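Local coordinates for endo-beta-1,4-glucanase (Bacillus licheniformis, PDB 2JEN), which hydrolyses the beta-1,4-glucan backbone of xyloglucan, a plant cell wall polysaccharide, as a family 12 glycoside hydrolase, at residues F218-A223 against L229-Y234. The protein carries 1 engineered substitution. Residues are numbered along the deposited sequence; the frame is centred on the assembly and turned at random. Where two conformers were deposited one is given.
Sequences FTNYLA and LSKTKY
With CG beside the backbone N (chi1 -63°) and the chain extended beyond it, Lys231 reaches across Ala223 to the amide of Asn220, whose CG stands beside its own backbone N (chi1 -82°). The two side chains meet at about a right angle, and Lys231 NZ donates to Asn220 OD1 over 3.1 Å, approaching from above the carbonyl plane. This bond supplements a salt bridge from the same ammonium group to Asp224, the helix residue directly after Ala223, so the lysine grips the last turns of the helix through two of its side chains. Beneath the lysine, the methyl of Ala223 packs against the chain, with CB 3.7 Å from Lys231 CE, and also abuts the backbone of the returning loop, 3.2 Å from Leu229 O. That carbonyl receives a CA-H...O contact from Ala223 as well, and a water that donates to both Leu229 O (2.7 Å) and Ala223 O (3.0 Å) bridges the two backbones. On the buried side Leu229 turns toward the helix, its CB 4.1 Å from Leu222 CB and its CD2 4.2 Å from Thr219 CB. Polar ties thus hold the outer side of this helix-to-loop return, and apolar contacts fill the inner one. After Leu229, a type I turn from Ser230 to Lys233 leads the chain into strand 234-244. Helix 215-225, which follows strand 210-214, rests Thr219 and Leu222 on Ile156 of strand 154-163, while Leu222 also meets Phe200 and Phe202 of strand 195-204, packing the helix against the larger, mixed sheet of the family 12 beta-jelly-roll sandwich.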
ATOM      1  N   PHE A 218     -36.005 -22.227 -10.543  1.00 12.50           N
ATOM      2  CA  PHE A 218     -34.850 -23.100 -10.728  1.00 12.23           C
ATOM      3  C   PHE A 218     -34.946 -24.336  -9.834  1.00 12.86           C
ATOM      4  O   PHE A 218     -34.683 -25.472 -10.290  1.00 13.61           O
ATOM      5  CB  PHE A 218     -33.558 -22.301 -10.469  1.00 12.20           C
ATOM      6  CG  PHE A 218     -33.349 -21.222 -11.468  1.00 11.73           C
ATOM      7  CD1 PHE A 218     -34.003 -20.007 -11.337  1.00 13.24           C
ATOM      8  CD2 PHE A 218     -32.537 -21.423 -12.595  1.00 12.45           C
ATOM      9  CE1 PHE A 218     -33.865 -19.015 -12.312  1.00 13.33           C
ATOM     10  CE2 PHE A 218     -32.391 -20.460 -13.531  1.00 13.87           C
ATOM     11  CZ  PHE A 218     -33.057 -19.219 -13.386  1.00 14.02           C
ATOM     12  N   THR A 219     -35.338 -24.178  -8.577  1.00 12.65           N
ATOM     13  CA  THR A 219     -35.486 -25.342  -7.705  1.00 13.45           C
ATOM     14  C   THR A 219     -36.660 -26.228  -8.174  1.00 14.55           C
ATOM     15  O   THR A 219     -36.567 -27.440  -8.067  1.00 14.26           O
ATOM     16  CB  THR A 219     -35.629 -24.937  -6.228  1.00 13.56           C
ATOM     17  OG1 THR A 219     -36.757 -24.053  -6.037  1.00 13.88           O
ATOM     18  CG2 THR A 219     -34.348 -24.249  -5.738  1.00 13.71           C
ATOM     19  N   ASN A 220     -37.740 -25.625  -8.680  1.00 14.90           N
ATOM     20  CA  ASN A 220     -38.833 -26.448  -9.262  1.00 15.13           C
ATOM     21  C   ASN A 220     -38.365 -27.247 -10.464  1.00 14.96           C
ATOM     22  O   ASN A 220     -38.758 -28.407 -10.639  1.00 15.71           O
ATOM     23  CB  ASN A 220     -40.007 -25.568  -9.669  1.00 15.74           C
ATOM     24  CG  ASN A 220     -40.914 -25.223  -8.504  1.00 17.28           C
ATOM     25  OD1 ASN A 220     -40.799 -25.781  -7.393  1.00 19.89           O
ATOM     26  ND2 ASN A 220     -41.841 -24.289  -8.763  1.00 22.62           N
ATOM     27  N   TYR A 221     -37.527 -26.671 -11.322  1.00 14.41           N
ATOM     28  CA  TYR A 221     -36.955 -27.439 -12.441  1.00 14.43           C
ATOM     29  C   TYR A 221     -36.163 -28.600 -11.887  1.00 14.71           C
ATOM     30  O   TYR A 221     -36.345 -29.732 -12.314  1.00 14.61           O
ATOM     31  CB  TYR A 221     -36.125 -26.547 -13.363  1.00 13.95           C
ATOM     32  CG  TYR A 221     -35.156 -27.270 -14.255  1.00 13.80           C
ATOM     33  CD1 TYR A 221     -35.574 -27.830 -15.465  1.00 13.89           C
ATOM     34  CD2 TYR A 221     -33.813 -27.429 -13.915  1.00 13.74           C
ATOM     35  CE1 TYR A 221     -34.656 -28.439 -16.329  1.00 13.47           C
ATOM     36  CE2 TYR A 221     -32.917 -28.017 -14.747  1.00 13.73           C
ATOM     37  CZ  TYR A 221     -33.335 -28.547 -15.941  1.00 13.22           C
ATOM     38  OH  TYR A 221     -32.402 -29.144 -16.732  1.00 14.28           O
ATOM     39  N   LEU A 222     -35.283 -28.368 -10.931  1.00 14.31           N
ATOM     40  CA  LEU A 222     -34.452 -29.447 -10.419  1.00 14.74           C
ATOM     41  C   LEU A 222     -35.265 -30.535  -9.710  1.00 15.45           C
ATOM     42  O   LEU A 222     -34.954 -31.713  -9.835  1.00 16.57           O
ATOM     43  CB  LEU A 222     -33.364 -28.858  -9.503  1.00 14.54           C
ATOM     44  CG  LEU A 222     -32.322 -27.976 -10.168  1.00 13.25           C
ATOM     45  CD1 LEU A 222     -31.476 -27.294  -9.072  1.00 15.31           C
ATOM     46  CD2 LEU A 222     -31.460 -28.748 -11.139  1.00 14.75           C
ATOM     47  N   ALA A 223     -36.276 -30.133  -8.950  1.00 15.50           N
ATOM     48  CA  ALA A 223     -37.085 -31.068  -8.184  1.00 16.20           C
ATOM     49  C   ALA A 223     -38.115 -31.769  -9.044  1.00 17.90           C
ATOM     50  O   ALA A 223     -38.158 -33.010  -9.078  1.00 20.65           O
ATOM     51  CB  ALA A 223     -37.759 -30.325  -7.027  1.00 16.91           C
ATOM     52  N   LEU A 229     -33.652 -33.040  -6.722  1.00 17.04           N
ATOM     53  CA  LEU A 229     -33.666 -32.257  -5.499  1.00 17.82           C
ATOM     54  C   LEU A 229     -34.961 -32.533  -4.760  1.00 17.59           C
ATOM     55  O   LEU A 229     -36.044 -32.395  -5.349  1.00 19.97           O
ATOM     56  CB  LEU A 229     -33.541 -30.782  -5.876  1.00 18.19           C
ATOM     57  CG  LEU A 229     -33.369 -29.761  -4.756  1.00 17.76           C
ATOM     58  CD1 LEU A 229     -32.077 -30.007  -3.973  1.00 17.95           C
ATOM     59  CD2 LEU A 229     -33.380 -28.391  -5.387  1.00 17.86           C
ATOM     60  N   SER A 230     -34.848 -32.904  -3.490  1.00 16.72           N
ATOM     61  CA  SER A 230     -35.997 -33.110  -2.639  1.00 17.46           C
ATOM     62  C   SER A 230     -36.557 -31.816  -2.083  1.00 18.12           C
ATOM     63  O   SER A 230     -35.811 -30.976  -1.599  1.00 17.81           O
ATOM     64  CB  SER A 230     -35.616 -34.025  -1.487  1.00 19.06           C
ATOM     65  OG  SER A 230     -36.696 -34.108  -0.555  1.00 21.07           O
ATOM     66  N   LYS A 231     -37.881 -31.653  -2.071  1.00 17.99           N
ATOM     67  CA  LYS A 231     -38.448 -30.431  -1.480  1.00 19.15           C
ATOM     68  C   LYS A 231     -38.474 -30.431   0.050  1.00 17.84           C
ATOM     69  O   LYS A 231     -38.874 -29.423   0.655  1.00 18.50           O
ATOM     70  CB  LYS A 231     -39.782 -30.051  -2.106  1.00 20.85           C
ATOM     71  CG  LYS A 231     -39.676 -29.720  -3.609  1.00 22.97           C
ATOM     72  CD  LYS A 231     -40.923 -29.071  -4.171  1.00 23.26           C
ATOM     73  CE  LYS A 231     -40.913 -28.943  -5.669  1.00 25.19           C
ATOM     74  NZ  LYS A 231     -42.156 -28.310  -6.187  1.00 29.19           N
ATOM     75  N   THR A 232     -37.951 -31.481   0.677  1.00 17.90           N
ATOM     76  CA  THR A 232     -37.706 -31.454   2.111  1.00 17.68           C
ATOM     77  C   THR A 232     -36.506 -30.529   2.472  1.00 17.32           C
ATOM     78  O   THR A 232     -36.304 -30.182   3.632  1.00 18.55           O
ATOM     79  CB  THR A 232     -37.402 -32.827   2.713  1.00 19.34           C
ATOM     80  OG1 THR A 232     -36.251 -33.412   2.096  1.00 20.69           O
ATOM     81  CG2 THR A 232     -38.593 -33.755   2.528  1.00 20.13           C
ATOM     82  N   LYS A 233     -35.679 -30.212   1.488  1.00 16.43           N
ATOM     83  CA  LYS A 233     -34.504 -29.413   1.798  0.50 15.93           C
ATOM     84  C   LYS A 233     -34.850 -27.939   1.980  1.00 15.53           C
ATOM     85  O   LYS A 233     -35.875 -27.429   1.518  1.00 15.70           O
ATOM     86  CB  LYS A 233     -33.414 -29.641   0.761  0.50 15.86           C
ATOM     87  CG  LYS A 233     -32.815 -31.018   0.904  0.50 15.65           C
ATOM     88  CD  LYS A 233     -31.959 -31.337  -0.262  0.50 14.01           C
ATOM     89  CE  LYS A 233     -31.170 -32.600  -0.039  0.50 15.51           C
ATOM     90  NZ  LYS A 233     -30.295 -32.898  -1.214  0.50 16.67           N
ATOM     91  N   TYR A 234     -33.962 -27.280   2.692  1.00 15.31           N
ATOM     92  CA  TYR A 234     -34.079 -25.854   2.984  1.00 14.73           C
ATOM     93  C   TYR A 234     -33.119 -25.045   2.150  1.00 14.28           C
ATOM     94  O   TYR A 234     -31.946 -25.413   2.023  1.00 14.52           O
ATOM     95  CB  TYR A 234     -33.722 -25.598   4.461  1.00 16.10           C
ATOM     96  CG  TYR A 234     -34.751 -26.124   5.411  1.00 17.25           C
ATOM     97  CD1 TYR A 234     -34.671 -27.422   5.882  1.00 18.59           C
ATOM     98  CD2 TYR A 234     -35.798 -25.324   5.834  1.00 17.60           C
ATOM     99  CE1 TYR A 234     -35.645 -27.917   6.758  1.00 17.73           C
ATOM    100  CE2 TYR A 234     -36.789 -25.830   6.690  1.00 19.38           C
ATOM    101  CZ  TYR A 234     -36.673 -27.103   7.156  1.00 18.61           C
ATOM    102  OH  TYR A 234     -37.641 -27.602   8.021  1.00 22.42           O
TER
HETATM  103  O   HOH W   1     -36.926 -34.517  -6.765  1.00 42.00           O